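Local coordinates for protein cobalamin biosynthesis precorrin-6Y methylase (cbiE) (Archaeoglobus fulgidus, PDB 2BB3) that probably transfers methyl groups from S-adenosylmethionine to a corrin precursor in the pathway to adenosylcobalamin, at residues L130-V135 against E190-R195. Sequence-based numbering, arbitrary orientation. Where two conformers were deposited one is given.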
loop_
_atom_site.group_PDB
_atom_site.type_symbol
_atom_site.label_atom_id
_atom_site.label_comp_id
_atom_site.label_asym_id
_atom_site.label_seq_id
_atom_site.Cartn_x
_atom_site.Cartn_y
_atom_site.Cartn_z
ATOM N N LEU A 130 -2.350 -6.776 5.906
ATOM C CA LEU A 130 -2.644 -7.633 4.763
ATOM C C LEU A 130 -1.599 -8.724 4.664
ATOM O O LEU A 130 -1.902 -9.858 4.299
ATOM C CB LEU A 130 -2.670 -6.805 3.480
ATOM C CG LEU A 130 -4.027 -6.520 2.821
ATOM C CD1 LEU A 130 -5.196 -6.730 3.778
ATOM C CD2 LEU A 130 -4.003 -5.126 2.256
ATOM N N ALA A 131 -0.358 -8.385 4.989
ATOM C CA ALA A 131 0.703 -9.380 4.941
ATOM C C ALA A 131 0.533 -10.423 6.037
ATOM O O ALA A 131 0.840 -11.586 5.823
ATOM C CB ALA A 131 2.061 -8.716 5.048
ATOM N N ARG A 132 0.043 -10.014 7.204
ATOM C CA ARG A 132 -0.177 -10.975 8.297
ATOM C C ARG A 132 -1.307 -11.942 7.955
ATOM O O ARG A 132 -1.234 -13.118 8.270
ATOM C CB ARG A 132 -0.576 -10.263 9.600
ATOM C CG ARG A 132 0.479 -9.373 10.200
ATOM C CD ARG A 132 1.676 -10.156 10.718
ATOM N NE ARG A 132 2.449 -9.309 11.611
ATOM C CZ ARG A 132 3.449 -8.524 11.233
ATOM N NH1 ARG A 132 3.813 -8.494 9.954
ATOM N NH2 ARG A 132 4.056 -7.743 12.132
ATOM N N LEU A 133 -2.345 -11.413 7.312
ATOM C CA LEU A 133 -3.546 -12.163 6.944
ATOM C C LEU A 133 -3.453 -12.936 5.641
ATOM O O LEU A 133 -4.298 -13.788 5.376
ATOM C CB LEU A 133 -4.740 -11.209 6.810
ATOM C CG LEU A 133 -5.201 -10.395 8.019
ATOM C CD1 LEU A 133 -6.093 -9.278 7.554
ATOM C CD2 LEU A 133 -5.945 -11.312 8.984
ATOM N N LYS A 134 -2.439 -12.641 4.829
ATOM C CA LYS A 134 -2.289 -13.294 3.519
ATOM C C LYS A 134 -3.494 -12.915 2.646
ATOM O O LYS A 134 -4.021 -13.747 1.911
ATOM C CB LYS A 134 -2.233 -14.832 3.654
ATOM C CG LYS A 134 -1.167 -15.365 4.595
ATOM C CD LYS A 134 0.232 -14.929 4.167
ATOM C CE LYS A 134 1.287 -15.503 5.084
ATOM N NZ LYS A 134 1.228 -16.984 5.144
ATOM N N VAL A 135 -3.931 -11.663 2.739
ATOM C CA VAL A 135 -5.072 -11.189 1.961
ATOM C C VAL A 135 -4.640 -10.115 0.967
ATOM O O VAL A 135 -3.826 -9.256 1.296
ATOM C CB VAL A 135 -6.183 -10.622 2.894
ATOM C CG1 VAL A 135 -7.285 -9.972 2.065
ATOM C CG2 VAL A 135 -6.777 -11.772 3.741
ATOM N N GLU A 190 5.862 -2.635 20.395
ATOM C CA GLU A 190 6.059 -3.452 21.577
ATOM C C GLU A 190 4.849 -4.315 21.922
ATOM O O GLU A 190 4.967 -5.522 22.132
ATOM C CB GLU A 190 6.375 -2.544 22.773
ATOM C CG GLU A 190 5.212 -1.642 23.188
ATOM C CD GLU A 190 4.420 -2.193 24.366
ATOM O OE1 GLU A 190 3.279 -1.739 24.581
ATOM O OE2 GLU A 190 4.943 -3.066 25.086
ATOM N N GLY A 191 3.678 -3.685 21.942
ATOM C CA GLY A 191 2.482 -4.391 22.348
ATOM C C GLY A 191 1.638 -5.002 21.251
ATOM O O GLY A 191 0.425 -5.107 21.407
ATOM N N GLU A 192 2.268 -5.413 20.158
ATOM C CA GLU A 192 1.549 -6.019 19.045
ATOM C C GLU A 192 0.711 -7.227 19.454
ATOM O O GLU A 192 1.205 -8.140 20.106
ATOM C CB GLU A 192 2.535 -6.456 17.950
ATOM C CG GLU A 192 1.849 -7.150 16.781
ATOM C CD GLU A 192 2.824 -7.671 15.746
ATOM O OE1 GLU A 192 2.867 -8.901 15.545
ATOM O OE2 GLU A 192 3.555 -6.862 15.130
ATOM N N ARG A 193 -0.553 -7.230 19.056
ATOM C CA ARG A 193 -1.469 -8.322 19.359
ATOM C C ARG A 193 -2.424 -8.572 18.214
ATOM O O ARG A 193 -2.866 -7.638 17.555
ATOM C CB ARG A 193 -2.362 -7.996 20.558
ATOM C CG ARG A 193 -1.734 -7.970 21.909
ATOM C CD ARG A 193 -2.853 -7.860 22.961
ATOM N NE ARG A 193 -3.700 -6.694 22.718
ATOM C CZ ARG A 193 -3.366 -5.440 23.014
ATOM N NH1 ARG A 193 -4.206 -4.447 22.736
ATOM N NH2 ARG A 193 -2.211 -5.172 23.614
ATOM N N ILE A 194 -2.765 -9.833 17.987
ATOM C CA ILE A 194 -3.756 -10.152 16.975
ATOM C C ILE A 194 -4.834 -10.923 17.739
ATOM O O ILE A 194 -4.544 -11.924 18.372
ATOM C CB ILE A 194 -3.171 -11.005 15.814
ATOM C CG1 ILE A 194 -2.123 -10.197 15.032
ATOM C CG2 ILE A 194 -4.299 -11.428 14.872
ATOM C CD1 ILE A 194 -1.631 -10.920 13.761
ATOM N N ARG A 195 -6.068 -10.435 17.709
ATOM C CA ARG A 195 -7.140 -11.092 18.444
ATOM C C ARG A 195 -8.295 -11.427 17.523
ATOM O O ARG A 195 -8.457 -10.806 16.471
ATOM C CB ARG A 195 -7.635 -10.184 19.582
ATOM C CG ARG A 195 -6.525 -9.713 20.533
ATOM C CD ARG A 195 -6.850 -8.317 21.099
ATOM N NE ARG A 195 -8.051 -8.384 21.906
ATOM C CZ ARG A 195 -8.770 -7.346 22.298
ATOM N NH1 ARG A 195 -8.434 -6.096 21.972
ATOM N NH2 ARG A 195 -9.859 -7.584 23.004
#
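Glu192 holds CG anti to its backbone N (chi1 178°) and runs on extended, which carries its carboxylate across to meet Arg132, whose chain turns at chi2 and comes from the opposite direction. Arg132 NH2 donates to Glu192 OE2 over 3.2 Å, with an N-H...O angle of 153°, and the pair is a salt bridge as well as a hydrogen bond. The acceptor sits at the edge of the guanidinium, almost in its plane, and is met on its syn side but well out of the carboxylate plane. The two flat groups are turned 49° apart; with Glu192 OE1 still 3.8 Å from Arg132 NH2, this is a single-bond bridge and not a paired, bidentate one. Deeper along the arginine, Arg132 CB lies 4.3 Å from Ile194 CD1, a light aliphatic touch. The two segments bury 122 Å² between them, both sides summed. The contact ties the end of helix 125-133 to strand 193-198, outermost in the mixed sheet within this chain, in this tetrapyrrole methylase fold, with Leu184 of neighbouring strand 180-185 touching both Arg132 and Ile194. Were Glu192 cut back to an alanine, Arg132 would probably lose this carboxylate mate and Cys188 N its side-chain acceptor. Glu192 OE2 accepts from that Cys188 N, in the loop next to Leu187, a residue that binds S-adenosyl-L-homocysteine.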